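Local atomic coordinates of 3-hydroxyadipyl-CoA dehydrogenase (Escherichia coli, PDB entry 3MOG), a protein that catalyses the NAD-dependent oxidation of 3-hydroxyadipyl-CoA to 3-oxoadipyl-CoA, a step in the breakdown of phenylacetate. Residues A404-V409 with P459-R464. Residues are numbered along the deposited sequence; the frame is centred on the assembly and turned at random.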
loop_
_atom_site.group_PDB
_atom_site.type_symbol
_atom_site.label_atom_id
_atom_site.label_comp_id
_atom_site.label_asym_id
_atom_site.label_seq_id
_atom_site.Cartn_x
_atom_site.Cartn_y
_atom_site.Cartn_z
ATOM N N ALA C 404 -7.475 -14.800 10.032
ATOM C CA ALA C 404 -8.139 -14.315 11.226
ATOM C C ALA C 404 -7.868 -15.253 12.404
ATOM O O ALA C 404 -7.632 -14.782 13.523
ATOM C CB ALA C 404 -9.642 -14.156 10.982
ATOM N N LEU C 405 -7.879 -16.565 12.142
ATOM C CA LEU C 405 -7.617 -17.582 13.184
ATOM C C LEU C 405 -6.188 -17.490 13.673
ATOM O O LEU C 405 -5.937 -17.517 14.869
ATOM C CB LEU C 405 -7.919 -18.993 12.677
ATOM C CG LEU C 405 -7.599 -20.193 13.582
ATOM C CD1 LEU C 405 -8.328 -20.100 14.927
ATOM C CD2 LEU C 405 -7.956 -21.504 12.863
ATOM N N GLN C 406 -5.262 -17.327 12.734
ATOM C CA GLN C 406 -3.848 -17.201 13.049
ATOM C C GLN C 406 -3.524 -15.956 13.881
ATOM O O GLN C 406 -2.662 -15.994 14.767
ATOM C CB GLN C 406 -3.025 -17.201 11.764
ATOM C CG GLN C 406 -1.560 -17.480 12.016
ATOM C CD GLN C 406 -0.791 -17.773 10.753
ATOM O OE1 GLN C 406 -1.138 -17.295 9.668
ATOM N NE2 GLN C 406 0.264 -18.573 10.885
ATOM N N LYS C 407 -4.209 -14.855 13.592
ATOM C CA LYS C 407 -3.986 -13.613 14.327
ATOM C C LYS C 407 -4.801 -13.526 15.622
ATOM O O LYS C 407 -4.834 -12.485 16.270
ATOM C CB LYS C 407 -4.259 -12.389 13.440
ATOM C CG LYS C 407 -3.502 -12.343 12.136
ATOM C CD LYS C 407 -2.020 -12.357 12.330
ATOM C CE LYS C 407 -1.313 -12.148 11.006
ATOM N NZ LYS C 407 -1.795 -10.909 10.325
ATOM N N GLY C 408 -5.471 -14.614 15.978
ATOM C CA GLY C 408 -6.184 -14.710 17.246
ATOM C C GLY C 408 -7.437 -13.864 17.334
ATOM O O GLY C 408 -7.848 -13.499 18.428
ATOM N N VAL C 409 -8.040 -13.552 16.184
ATOM C CA VAL C 409 -9.303 -12.799 16.146
ATOM C C VAL C 409 -10.429 -13.538 16.874
ATOM O O VAL C 409 -11.186 -12.914 17.605
ATOM C CB VAL C 409 -9.736 -12.454 14.702
ATOM C CG1 VAL C 409 -11.053 -11.678 14.686
ATOM C CG2 VAL C 409 -8.659 -11.631 14.016
ATOM N N PRO C 459 -0.950 -17.287 -0.083
ATOM C CA PRO C 459 -1.439 -18.242 0.909
ATOM C C PRO C 459 -0.968 -17.772 2.280
ATOM O O PRO C 459 0.208 -17.369 2.426
ATOM C CB PRO C 459 -0.671 -19.510 0.570
ATOM C CG PRO C 459 -0.240 -19.344 -0.846
ATOM C CD PRO C 459 0.012 -17.902 -1.017
ATOM N N CYS C 460 -1.852 -17.769 3.274
ATOM C CA CYS C 460 -1.417 -17.290 4.585
ATOM C C CYS C 460 -0.595 -18.372 5.291
ATOM O O CYS C 460 -0.654 -19.542 4.917
ATOM C CB CYS C 460 -2.582 -16.770 5.445
ATOM S SG CYS C 460 -3.572 -18.042 6.150
ATOM N N SER C 461 0.167 -17.977 6.306
ATOM C CA SER C 461 1.113 -18.890 6.949
ATOM C C SER C 461 0.424 -20.154 7.524
ATOM O O SER C 461 0.957 -21.268 7.393
ATOM C CB SER C 461 1.966 -18.123 7.970
ATOM O OG SER C 461 2.525 -18.982 8.946
ATOM N N LEU C 462 -0.788 -19.991 8.068
ATOM C CA LEU C 462 -1.574 -21.130 8.599
ATOM C C LEU C 462 -2.089 -22.082 7.514
ATOM O O LEU C 462 -2.259 -23.282 7.763
ATOM C CB LEU C 462 -2.739 -20.647 9.489
ATOM C CG LEU C 462 -3.555 -21.704 10.252
ATOM C CD1 LEU C 462 -2.659 -22.509 11.206
ATOM C CD2 LEU C 462 -4.705 -21.053 11.015
ATOM N N LEU C 463 -2.347 -21.556 6.317
ATOM C CA LEU C 463 -2.693 -22.415 5.198
ATOM C C LEU C 463 -1.531 -23.328 4.840
ATOM O O LEU C 463 -1.738 -24.544 4.730
ATOM C CB LEU C 463 -3.200 -21.635 3.974
ATOM C CG LEU C 463 -3.577 -22.407 2.698
ATOM C CD1 LEU C 463 -4.665 -23.450 2.906
ATOM C CD2 LEU C 463 -4.003 -21.449 1.597
ATOM N N ARG C 464 -0.323 -22.775 4.686
ATOM C CA ARG C 464 0.867 -23.630 4.430
ATOM C C ARG C 464 1.028 -24.668 5.538
ATOM O O ARG C 464 1.292 -25.839 5.263
ATOM C CB ARG C 464 2.178 -22.833 4.297
ATOM C CG ARG C 464 2.141 -21.693 3.262
ATOM C CD ARG C 464 3.546 -21.188 2.936
ATOM N NE ARG C 464 3.512 -20.192 1.874
ATOM C CZ ARG C 464 3.527 -20.460 0.571
ATOM N NH1 ARG C 464 3.600 -21.712 0.127
ATOM N NH2 ARG C 464 3.492 -19.461 -0.296
#
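Q406, in the last turn of helix 390-406, reaches over to the first turn of helix 461-473 and sets its amide against S461 and L462. Its CG stands anti to the backbone N (chi1 -163°) and the chain runs on extended, which carries the amide to the neighbouring helix start. There Q406 NE2 donates to S461 OG at 3.0 Å, with the hydroxyl close to the amide plane and the bond fairly straight (157°). Q406 OE1 takes the backbone N-H of L462 in a weak, bent bond of 3.2 Å between OE1 and L462 N (136°); the two bonds, one from each end of the amide, would fix its rotation at the start of helix 461-473. S461 OG is also hydrogen-bonded to H451 NE2 of the second subunit, which ties this link to the trimer interface. The side chains of Q406 and L462 run antiparallel alongside each other, L462 CB lying 3.7 Å from Q406 CD. L462 CD2 continues toward L405, meeting L405 CD2 at 3.8 Å, and L402 of the same helix also touches L462. With an alanine at Q406, the L462 N-H is likely to lose this acceptor, S461 one of its partners, and the flank of L462 its cover. About two turns earlier in helix 390-406, N399 OD1 accepts from the backbone N of C460, the N-cap residue. Beyond Q406 the first helix ends in a Schellman motif, with G408 at positive phi, V409 N bonded to A404 O and G408 N to L405 O. The contact thus joins a helix C-terminus to a helix N-terminus within the second of the chain's two helical 3-hydroxyacyl-CoA dehydrogenase C-terminal domains, beside a subunit interface.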